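PDB 5YWN: protein induced by osmotic stress from Scheffersomyces stipitis, which probably acts as an NADP-dependent carbonyl reductase of the extended short-chain dehydrogenase type, reducing haloketones to chiral alcohols. Local coordinates for residues S188-V193 / K243-A248; G197-D202 / I326-K331; L220-D225 / K285-K290. The protein carries 1 engineered substitution. All blocks are in the same frame, centred on the assembly; numbering follows the deposited sequence.

Interaction 1 (S188-V193 / K243-A248)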
# COMPACT_ATOMS: atom_id res chain seq x y z
N SER A 188 4.87 -13.01 -5.46
CA SER A 188 5.61 -12.29 -4.48
C SER A 188 4.72 -11.29 -3.74
O SER A 188 3.72 -10.93 -4.24
CB SER A 188 6.82 -11.64 -5.11
OG SER A 188 6.48 -10.68 -6.03
N THR A 189 5.10 -10.90 -2.54
CA THR A 189 4.30 -9.95 -1.78
C THR A 189 5.11 -8.76 -1.37
O THR A 189 6.28 -8.85 -1.23
CB THR A 189 3.61 -10.55 -0.50
OG1 THR A 189 4.55 -10.74 0.54
CG2 THR A 189 2.88 -11.82 -0.80
N VAL A 190 4.43 -7.66 -1.19
CA VAL A 190 5.00 -6.47 -0.61
C VAL A 190 4.26 -6.11 0.69
O VAL A 190 3.08 -5.99 0.70
CB VAL A 190 5.04 -5.33 -1.62
CG1 VAL A 190 5.56 -4.08 -1.00
CG2 VAL A 190 5.84 -5.73 -2.82
N ASN A 191 4.99 -5.96 1.76
CA ASN A 191 4.45 -5.81 3.10
C ASN A 191 4.87 -4.46 3.73
O ASN A 191 5.84 -4.34 4.42
CB ASN A 191 4.82 -6.99 3.99
CG ASN A 191 4.35 -8.31 3.46
OD1 ASN A 191 4.70 -8.71 2.43
ND2 ASN A 191 3.52 -8.95 4.20
N PRO A 192 4.15 -3.42 3.40
CA PRO A 192 4.46 -2.08 3.91
C PRO A 192 3.93 -1.75 5.29
O PRO A 192 2.95 -2.24 5.72
CB PRO A 192 3.84 -1.15 2.88
CG PRO A 192 3.18 -1.98 1.94
CD PRO A 192 3.06 -3.35 2.45
N VAL A 193 4.62 -0.81 5.91
CA VAL A 193 4.18 -0.07 7.07
C VAL A 193 3.35 1.15 6.65
O VAL A 193 2.88 1.20 5.56
CB VAL A 193 5.36 0.32 7.99
CG1 VAL A 193 6.10 -0.91 8.42
CG2 VAL A 193 6.28 1.29 7.30
N LYS A 243 8.39 1.32 -6.13
CA LYS A 243 9.59 0.76 -6.64
C LYS A 243 9.72 -0.68 -6.21
O LYS A 243 10.16 -1.46 -6.96
CB LYS A 243 10.82 1.56 -6.28
CG LYS A 243 10.90 2.88 -6.99
CD LYS A 243 12.23 3.59 -6.82
CE LYS A 243 12.35 4.29 -5.50
NZ LYS A 243 13.54 5.13 -5.42
N ALA A 244 9.30 -1.00 -5.00
CA ALA A 244 9.27 -2.36 -4.50
C ALA A 244 8.35 -3.27 -5.29
O ALA A 244 8.67 -4.37 -5.54
CB ALA A 244 8.97 -2.43 -3.03
N HIS A 245 7.22 -2.75 -5.69
CA HIS A 245 6.33 -3.49 -6.55
C HIS A 245 7.01 -3.81 -7.89
O HIS A 245 6.94 -4.88 -8.35
CB HIS A 245 4.98 -2.81 -6.70
CG HIS A 245 4.05 -3.02 -5.55
ND1 HIS A 245 4.21 -2.41 -4.34
CD2 HIS A 245 2.97 -3.82 -5.42
CE1 HIS A 245 3.25 -2.78 -3.53
NE2 HIS A 245 2.48 -3.63 -4.17
N LEU A 246 7.72 -2.85 -8.45
CA LEU A 246 8.45 -3.06 -9.66
C LEU A 246 9.51 -4.12 -9.52
O LEU A 246 9.54 -5.03 -10.28
CB LEU A 246 9.09 -1.79 -10.12
CG LEU A 246 9.75 -1.83 -11.46
CD1 LEU A 246 8.69 -1.95 -12.51
CD2 LEU A 246 10.58 -0.59 -11.68
N ALA A 247 10.29 -4.03 -8.47
CA ALA A 247 11.27 -5.02 -8.16
C ALA A 247 10.59 -6.38 -7.99
O ALA A 247 11.09 -7.36 -8.42
CB ALA A 247 11.96 -4.68 -6.87
N ALA A 248 9.44 -6.38 -7.39
CA ALA A 248 8.75 -7.58 -7.02
C ALA A 248 8.39 -8.45 -8.21
O ALA A 248 8.28 -9.61 -8.05
CB ALA A 248 7.53 -7.29 -6.19

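Interaction 2 (G197-D202 / I326-K331)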
# COMPACT_ATOMS: atom_id res chain seq x y z
N GLY A 197 3.90 10.25 1.72
CA GLY A 197 4.38 10.82 0.51
C GLY A 197 3.36 11.44 -0.43
O GLY A 197 2.20 11.29 -0.27
N PRO A 198 3.83 12.20 -1.40
CA PRO A 198 2.93 12.90 -2.31
C PRO A 198 2.09 11.98 -3.17
O PRO A 198 2.50 10.90 -3.39
CB PRO A 198 3.88 13.68 -3.20
CG PRO A 198 5.11 12.89 -3.21
CD PRO A 198 5.21 12.29 -1.86
N GLN A 199 0.91 12.41 -3.57
CA GLN A 199 0.06 11.70 -4.50
C GLN A 199 0.64 11.74 -5.90
O GLN A 199 1.29 12.66 -6.23
CB GLN A 199 -1.31 12.32 -4.58
CG GLN A 199 -1.94 12.69 -3.28
CD GLN A 199 -2.58 11.54 -2.58
OE1 GLN A 199 -3.42 10.88 -3.11
NE2 GLN A 199 -2.20 11.33 -1.37
N ALA A 200 0.35 10.75 -6.72
CA ALA A 200 0.88 10.69 -8.06
C ALA A 200 0.49 11.90 -8.94
O ALA A 200 1.26 12.38 -9.69
CB ALA A 200 0.50 9.39 -8.73
N LYS A 201 -0.73 12.39 -8.77
CA LYS A 201 -1.23 13.51 -9.50
C LYS A 201 -1.78 14.59 -8.58
O LYS A 201 -2.54 14.30 -7.69
CB LYS A 201 -2.32 13.07 -10.45
CG LYS A 201 -1.87 12.25 -11.62
CD LYS A 201 -1.14 13.05 -12.65
CE LYS A 201 -0.64 12.14 -13.72
NZ LYS A 201 -0.20 12.83 -14.92
N ASP A 202 -1.46 15.82 -8.90
CA ASP A 202 -1.91 16.98 -8.19
C ASP A 202 -3.42 17.05 -8.18
O ASP A 202 -3.99 17.41 -7.21
CB ASP A 202 -1.36 18.23 -8.81
CG ASP A 202 0.12 18.37 -8.62
OD1 ASP A 202 0.66 17.68 -7.76
OD2 ASP A 202 0.72 19.15 -9.32
N ILE A 326 3.66 17.66 1.87
CA ILE A 326 3.19 18.98 2.22
C ILE A 326 3.29 20.02 1.12
O ILE A 326 2.40 20.75 0.94
CB ILE A 326 3.80 19.46 3.54
CG1 ILE A 326 3.23 18.64 4.67
CG2 ILE A 326 3.49 20.91 3.81
CD1 ILE A 326 4.18 18.37 5.74
N LYS A 327 4.38 20.01 0.38
CA LYS A 327 4.58 20.93 -0.72
C LYS A 327 3.46 20.74 -1.70
O LYS A 327 2.92 21.68 -2.14
CB LYS A 327 5.88 20.68 -1.43
CG LYS A 327 7.02 21.47 -0.89
CD LYS A 327 8.34 21.30 -1.63
CE LYS A 327 9.46 22.00 -0.89
NZ LYS A 327 10.79 21.34 -0.99
N GLN A 328 3.09 19.50 -1.97
CA GLN A 328 1.99 19.25 -2.86
C GLN A 328 0.66 19.81 -2.38
O GLN A 328 -0.04 20.37 -3.14
CB GLN A 328 1.84 17.78 -3.14
CG GLN A 328 0.76 17.46 -4.14
CD GLN A 328 0.74 16.02 -4.55
OE1 GLN A 328 0.65 15.16 -3.73
NE2 GLN A 328 0.81 15.79 -5.83
N VAL A 329 0.33 19.61 -1.14
CA VAL A 329 -0.90 20.09 -0.61
C VAL A 329 -0.94 21.63 -0.64
O VAL A 329 -1.93 22.19 -0.95
CB VAL A 329 -1.21 19.54 0.79
CG1 VAL A 329 -2.41 20.27 1.40
CG2 VAL A 329 -1.45 18.05 0.73
N LEU A 330 0.16 22.25 -0.33
CA LEU A 330 0.25 23.69 -0.41
C LEU A 330 0.08 24.19 -1.85
O LEU A 330 -0.61 25.12 -2.07
CB LEU A 330 1.52 24.22 0.20
CG LEU A 330 1.71 23.99 1.67
CD1 LEU A 330 2.96 24.57 2.21
CD2 LEU A 330 0.55 24.46 2.47
N LYS A 331 0.70 23.54 -2.79
CA LYS A 331 0.62 23.94 -4.16
C LYS A 331 -0.80 23.97 -4.65
O LYS A 331 -1.21 24.83 -5.35
CB LYS A 331 1.43 23.00 -5.01
CG LYS A 331 1.46 23.34 -6.48
CD LYS A 331 2.54 22.57 -7.20
CE LYS A 331 2.27 22.39 -8.67
NZ LYS A 331 3.07 21.30 -9.22

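Interaction 3 (L220-D225 / K285-K290)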
# COMPACT_ATOMS: atom_id res chain seq x y z
N LEU A 220 -1.48 20.20 9.07
CA LEU A 220 -1.86 21.48 8.55
C LEU A 220 -3.16 21.98 9.18
O LEU A 220 -3.41 23.12 9.19
CB LEU A 220 -1.95 21.43 7.04
CG LEU A 220 -0.68 21.08 6.30
CD1 LEU A 220 -0.79 21.31 4.81
CD2 LEU A 220 0.48 21.86 6.85
N LYS A 221 -3.96 21.09 9.70
CA LYS A 221 -5.17 21.45 10.38
C LYS A 221 -5.05 21.73 11.87
O LYS A 221 -5.99 22.12 12.50
CB LYS A 221 -6.18 20.40 10.13
CG LYS A 221 -6.52 20.27 8.68
CD LYS A 221 -6.61 18.82 8.30
CE LYS A 221 -7.75 18.54 7.38
NZ LYS A 221 -7.45 17.82 6.14
N LEU A 222 -3.87 21.53 12.42
CA LEU A 222 -3.63 21.88 13.77
C LEU A 222 -3.60 23.39 13.94
O LEU A 222 -3.42 24.12 13.03
CB LEU A 222 -2.35 21.28 14.28
CG LEU A 222 -2.23 19.78 14.30
CD1 LEU A 222 -0.81 19.42 14.59
CD2 LEU A 222 -3.15 19.15 15.31
N ASN A 223 -3.81 23.84 15.14
CA ASN A 223 -3.66 25.23 15.46
C ASN A 223 -2.76 25.35 16.65
O ASN A 223 -2.50 24.39 17.31
CB ASN A 223 -5.01 25.93 15.67
CG ASN A 223 -5.70 25.50 16.94
OD1 ASN A 223 -5.10 25.46 18.00
ND2 ASN A 223 -6.97 25.18 16.83
N LYS A 224 -2.34 26.56 16.93
CA LYS A 224 -1.20 26.81 17.80
C LYS A 224 -1.36 26.24 19.17
O LYS A 224 -0.42 25.93 19.77
CB LYS A 224 -0.83 28.28 17.87
CG LYS A 224 -1.87 29.18 18.46
CD LYS A 224 -1.26 30.47 19.01
CE LYS A 224 -2.30 31.57 19.02
NZ LYS A 224 -1.82 32.91 18.64
N ASP A 225 -2.57 26.14 19.65
CA ASP A 225 -2.82 25.63 20.98
C ASP A 225 -3.13 24.14 21.11
O ASP A 225 -3.23 23.63 22.16
CB ASP A 225 -3.94 26.43 21.59
CG ASP A 225 -3.54 27.84 21.83
OD1 ASP A 225 -2.42 28.11 22.27
OD2 ASP A 225 -4.33 28.69 21.52
N LYS A 285 1.16 29.20 13.24
CA LYS A 285 -0.11 28.57 13.16
C LYS A 285 -0.14 27.12 13.64
O LYS A 285 -1.10 26.47 13.44
CB LYS A 285 -0.64 28.65 11.74
CG LYS A 285 -0.83 30.06 11.24
CD LYS A 285 -0.57 30.13 9.76
CE LYS A 285 0.36 31.26 9.43
NZ LYS A 285 0.49 31.35 7.98
N LEU A 286 0.93 26.65 14.25
CA LEU A 286 1.06 25.30 14.65
C LEU A 286 1.62 25.17 16.04
O LEU A 286 2.29 26.03 16.52
CB LEU A 286 1.97 24.55 13.71
CG LEU A 286 1.70 24.39 12.23
CD1 LEU A 286 2.81 23.67 11.55
CD2 LEU A 286 0.41 23.72 11.97
N PRO A 287 1.38 24.05 16.69
CA PRO A 287 2.01 23.82 17.99
C PRO A 287 3.50 23.57 17.90
O PRO A 287 3.97 23.23 16.87
CB PRO A 287 1.29 22.60 18.53
CG PRO A 287 0.44 22.11 17.44
CD PRO A 287 0.67 22.87 16.22
N VAL A 288 4.19 23.79 18.99
CA VAL A 288 5.62 23.60 19.10
C VAL A 288 6.04 22.29 19.76
O VAL A 288 6.92 21.66 19.35
CB VAL A 288 6.30 24.79 19.84
CG1 VAL A 288 7.79 24.70 19.72
CG2 VAL A 288 5.83 26.11 19.29
N GLY A 289 5.36 21.93 20.81
CA GLY A 289 5.72 20.80 21.62
C GLY A 289 7.10 20.93 22.20
O GLY A 289 7.44 21.94 22.69
N LYS A 290 7.86 19.86 22.10
CA LYS A 290 9.17 19.78 22.65
C LYS A 290 10.10 19.32 21.59
O LYS A 290 10.33 18.18 21.45
CB LYS A 290 9.21 18.88 23.88
CG LYS A 290 8.31 19.37 24.99
CD LYS A 290 8.70 18.79 26.33
CE LYS A 290 8.12 17.41 26.55
NZ LYS A 290 6.82 17.13 25.86

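Interaction 1 (S188-V193 / K243-A248)
Strand 188-192 and helix segment 243-248 run nearly antiparallel, at 163° with their axes 8.7 Å apart, so that Ser188 faces Ala248 and Val190 faces His245. This is the helix-on-sheet packing of a Rossmann fold. Val190 carries the middle of the contact. Its CG2 methyl sits over the centre of one face of the His245 imidazole, 4.0 Å from the ring centroid and 9° off the ring normal, a CH-pi contact. Val190 CB, 3.7 Å from His245 CE1, sits above the rim there, and CG1 lies beyond it. Hydrogen bonds at both nitrogens, ND1 with Val241 O and NE2 with Thr123 OG1, hold the imidazole against rotation. The methyls of Ala244 and Ala248 also face Val190, with Ala248 CB 4.1 Å from Val190 CG2. At the far end Ser188 OG, turned between its own N and carbonyl carbon (chi1 65°), donates to Ala248 O at 2.9 Å from above the carbonyl plane. Arg119 NH2 also bonds this buried oxygen. Helix 238-250 thus lies along strand 186-192 and against its two neighbours, touching Val121 of strand 119-123 and Leu261 of strand 258-261.

Interaction 2 (G197-D202 / I326-K331)
The irregular segment 197-202 passes alongside helix segment 326-331 and comes nearest at Pro198 and Gln328, whose CA atoms are 6.4 Å apart. It joins the loop that follows strand 194-196 of this Rossmann-type reductase to its C-terminal helix, 318-332. Gln328 dominates the contact. Its CG lies anti to the backbone N (chi1 -176°) and the chain stays extended beyond it, so the carboxamide reaches straight off the helix to the loop. There it pairs with the main chain of a single residue: Gln328 OE1 accepts from Gln199 N at 2.8 Å, in the carbonyl plane and on a lone pair, while Gln328 NE2 donates to Gln199 O at 3.2 Å. A second donation, from Gln328 NE2 to Asp202 OD1 at 2.7 Å, is shorter and straighter, with an N-H...O angle of 166°. Both acceptors lie close to the amide plane, so three bonds fix this buried group flat. CB of Pro198 and CB and CG of Gln199 pack around OE1. The side chain of Gln199 itself leads away to Tyr13, an NADP-binding residue, whose hydroxyl is bonded to Gly197 O. Asp202 divides its carboxylate between two partners one helical turn apart: besides Gln328, the extended Lys331 brings Lys331 NZ to the syn side of Asp202 OD2, 3.2 Å away and somewhat out of the carboxylate plane, in a salt bridge.

Interaction 3 (L220-D225 / K285-K290)
The CA-H of Asn223 points at the carbonyl oxygen of Lys285, with Asn223 CA 3.5 Å from Lys285 O and an angle of 147° at the hydrogen; this is the one favourable polar contact between the segments, and no conventional hydrogen bond crosses. Leu222 O lies 3.3 Å from the same Lys285 O, but both are acceptors and they are not bonded. The CA traces of the two segments come nearest at Lys224 and Leu286, whose CA atoms stand 4.2 Å apart. Here backbone packs directly on backbone, with Lys224 CA 3.7 Å from Leu286 C.

Apolar contacts complete the interface. Leu222 and Pro287 cross at about a right angle, with Leu222 CB 3.9 Å from Pro287 CD and Leu222 CD1 near CD and CG of Pro287. Two torsions of Leu222 place that methyl: CG is anti to the carbonyl carbon (chi1 -61°), and chi2 of 169° extends the chain to CD1. Leu286 starts away from segment 220-225, but its CD2 returns to Leu222, with Leu286 CD2 4.3 Å from Leu222 CB. Pro287 also packs on main chain, its CG and CD beside Asn223 O and its CB near Lys224 O.

Residues 223-225 form an Asx turn, in which Asp225 N donates to Asn223 OD1 at 3.1 Å, in the carbonyl plane, while Asn223 N is bonded to Asp226 OD2. On the other segment, Leu286 and Pro287 rest on helix 268-278. Two loops of the outer part of the protein, away from the cofactor, are therefore joined by shape and van der Waals packing with a single CA-H...O contact, and the local hydrogen bonds shape segment 220-225 without crossing to its partner.

Interaction 1 is the core contact, fully buried where a helix covers the central parallel sheet. Interaction 2 is a surface contact; interaction 3 is partly buried, its centre about 29 Å from that of the chain. The chemistry differs accordingly: methyls, an imidazole face and one serine-to-carbonyl hydrogen bond in the first, the hydrogen bonds of a glutamine carboxamide and a salt bridge in the second, backbone and proline packing in the third. Interactions 1 and 2 are linked along the chain, since 188-193 leads on towards 197-202. Interactions 2 and 3 meet directly: Leu220 packs on Val329 and Leu330, so helix 318-332, which supplies one side of interaction 2, also borders interaction 3.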